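Local coordinates for protein GNA33 (Neisseria gonorrhoeae FA 1090, PDB 2G5D) that probably cleaves the glycosidic bond between N-acetylmuramic acid and N-acetylglucosamine in peptidoglycan, leaving a 1,6-anhydro ring on the muramic acid, at residues L353-A358 with V383-F388. Sequence-based numbering, arbitrary orientation.
Sequences LFVATA and VRVDYF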
loop_
_atom_site.group_PDB
_atom_site.type_symbol
_atom_site.label_atom_id
_atom_site.label_comp_id
_atom_site.label_asym_id
_atom_site.label_seq_id
_atom_site.Cartn_x
_atom_site.Cartn_y
_atom_site.Cartn_z
ATOM N N LEU A 353 11.769 10.744 -2.672
ATOM C CA LEU A 353 11.595 10.440 -4.083
ATOM C C LEU A 353 10.880 11.622 -4.714
ATOM O O LEU A 353 9.752 11.931 -4.360
ATOM C CB LEU A 353 10.780 9.144 -4.210
ATOM C CG LEU A 353 10.801 8.071 -5.331
ATOM C CD1 LEU A 353 9.638 8.267 -6.273
ATOM C CD2 LEU A 353 12.109 7.894 -6.109
ATOM N N PHE A 354 11.565 12.306 -5.622
ATOM C CA PHE A 354 10.929 13.381 -6.363
ATOM C C PHE A 354 10.186 12.854 -7.583
ATOM O O PHE A 354 10.764 12.130 -8.403
ATOM C CB PHE A 354 11.952 14.424 -6.774
ATOM C CG PHE A 354 11.346 15.732 -7.119
ATOM C CD1 PHE A 354 11.263 16.747 -6.153
ATOM C CD2 PHE A 354 10.841 15.961 -8.399
ATOM C CE1 PHE A 354 10.672 17.990 -6.464
ATOM C CE2 PHE A 354 10.264 17.192 -8.721
ATOM C CZ PHE A 354 10.176 18.204 -7.745
ATOM N N VAL A 355 8.907 13.230 -7.693
ATOM C CA VAL A 355 8.030 12.802 -8.774
ATOM C C VAL A 355 7.547 14.028 -9.519
ATOM O O VAL A 355 6.924 14.918 -8.946
ATOM C CB VAL A 355 6.811 11.943 -8.268
ATOM C CG1 VAL A 355 5.923 11.461 -9.450
ATOM C CG2 VAL A 355 7.289 10.761 -7.508
ATOM N N ALA A 356 7.918 14.068 -10.799
ATOM C CA ALA A 356 7.435 15.011 -11.775
ATOM C C ALA A 356 6.346 14.340 -12.618
ATOM O O ALA A 356 6.618 13.439 -13.417
ATOM C CB ALA A 356 8.602 15.467 -12.673
ATOM N N THR A 357 5.103 14.780 -12.442
ATOM C CA THR A 357 3.997 14.170 -13.173
ATOM C C THR A 357 2.899 15.181 -13.513
ATOM O O THR A 357 3.162 16.381 -13.595
ATOM C CB THR A 357 3.500 12.837 -12.469
ATOM O OG1 THR A 357 2.504 12.189 -13.263
ATOM C CG2 THR A 357 2.994 13.074 -11.053
ATOM N N ALA A 358 1.690 14.693 -13.761
ATOM C CA ALA A 358 0.534 15.563 -13.951
ATOM C C ALA A 358 -0.525 15.277 -12.887
ATOM O O ALA A 358 -0.775 14.117 -12.546
ATOM C CB ALA A 358 -0.038 15.390 -15.338
ATOM N N VAL A 383 10.918 3.197 -12.916
ATOM C CA VAL A 383 10.115 4.417 -12.844
ATOM C C VAL A 383 8.630 4.039 -12.745
ATOM O O VAL A 383 7.936 3.886 -13.753
ATOM C CB VAL A 383 10.364 5.399 -14.051
ATOM C CG1 VAL A 383 9.734 6.754 -13.772
ATOM C CG2 VAL A 383 11.874 5.561 -14.375
ATOM N N ARG A 384 8.155 3.884 -11.513
ATOM C CA ARG A 384 6.800 3.391 -11.245
ATOM C C ARG A 384 6.373 3.783 -9.826
ATOM O O ARG A 384 6.928 3.283 -8.852
ATOM C CB ARG A 384 6.734 1.864 -11.464
ATOM C CG ARG A 384 5.331 1.219 -11.393
ATOM C CD ARG A 384 4.401 1.669 -12.525
ATOM N NE ARG A 384 3.079 1.113 -12.284
ATOM C CZ ARG A 384 2.107 1.746 -11.640
ATOM N NH1 ARG A 384 2.278 3.001 -11.213
ATOM N NH2 ARG A 384 0.953 1.128 -11.451
ATOM N N VAL A 385 5.383 4.673 -9.722
ATOM C CA VAL A 385 4.925 5.174 -8.407
ATOM C C VAL A 385 3.405 5.082 -8.174
ATOM O O VAL A 385 2.599 5.574 -8.969
ATOM C CB VAL A 385 5.397 6.662 -8.146
ATOM C CG1 VAL A 385 4.947 7.147 -6.726
ATOM C CG2 VAL A 385 6.928 6.786 -8.302
ATOM N N ASP A 386 3.011 4.458 -7.063
ATOM C CA ASP A 386 1.620 4.554 -6.641
ATOM C C ASP A 386 1.572 5.689 -5.621
ATOM O O ASP A 386 2.140 5.605 -4.523
ATOM C CB ASP A 386 1.112 3.244 -6.044
ATOM C CG ASP A 386 -0.372 2.990 -6.325
ATOM O OD1 ASP A 386 -0.968 3.615 -7.228
ATOM O OD2 ASP A 386 -0.946 2.132 -5.631
ATOM N N TYR A 387 0.913 6.760 -6.012
ATOM C CA TYR A 387 0.939 8.006 -5.285
ATOM C C TYR A 387 -0.142 7.962 -4.206
ATOM O O TYR A 387 -1.314 7.784 -4.525
ATOM C CB TYR A 387 0.712 9.150 -6.295
ATOM C CG TYR A 387 0.856 10.517 -5.705
ATOM C CD1 TYR A 387 2.077 11.171 -5.712
ATOM C CD2 TYR A 387 -0.228 11.158 -5.129
ATOM C CE1 TYR A 387 2.218 12.440 -5.138
ATOM C CE2 TYR A 387 -0.099 12.422 -4.559
ATOM C CZ TYR A 387 1.122 13.049 -4.564
ATOM O OH TYR A 387 1.238 14.298 -4.027
ATOM N N PHE A 388 0.249 8.057 -2.926
ATOM C CA PHE A 388 -0.730 7.958 -1.854
ATOM C C PHE A 388 -1.424 9.299 -1.617
ATOM O O PHE A 388 -0.798 10.282 -1.230
ATOM C CB PHE A 388 -0.131 7.386 -0.549
ATOM C CG PHE A 388 -1.141 7.260 0.561
ATOM C CD1 PHE A 388 -2.234 6.400 0.432
ATOM C CD2 PHE A 388 -1.027 8.026 1.712
ATOM C CE1 PHE A 388 -3.185 6.305 1.417
ATOM C CE2 PHE A 388 -1.968 7.926 2.709
ATOM C CZ PHE A 388 -3.047 7.056 2.567
#
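Leu353, Val355 and Val385 meet through methyl groups without help from any flat group. The nearest ring, that of Tyr387, comes no closer to Val355 than 5.4 Å, from CD1 to CG1. Other strands supply much of its surroundings: Val118 of strand 116-129 and Ile370 of strand 365-375 touch the side chain, and its OH is hydrogen-bonded to Arg368 NH1. From its own strand, the ring of Trp389 meets it with planes at about 55°.

Strands 352-358 and 384-391 are not neighbours in a sheet: no hydrogen bond joins the two segments, and the closest CA atoms, of Val355 and Val385, are 8.2 Å apart. Strand 352-358 pairs with 365-375 and 403-413, whereas 384-391 pairs with 116-129 and 339-342. From these two unpaired strands the CB atoms of Leu353, Val355 and Val385 point toward the opposite segment, and all three residues are buried. The contact therefore spans the interior of the beta barrel, consistent with the double-psi barrel class to which the 3D domain belongs. The segments bury 128 Å² between them.

The contact itself converges on one methyl. Val385 CG2 lies 3.7 Å from Leu353 CD1 and 4.1 Å from Val355 CG2. Those two methyls are themselves 3.6 Å apart, so the three form a compact triangle. In Val385, CG1 is anti to the backbone N (chi1 -178°), which leaves CG2 beside that nitrogen and facing the two partners. Val355 has the same torsion and likewise offers CG2. The side chains of Leu353 and Val355 each slide past that of Val385 in the opposite direction, giving an alongside fit. Val408 also packs on Val385, and Val118 on Val355.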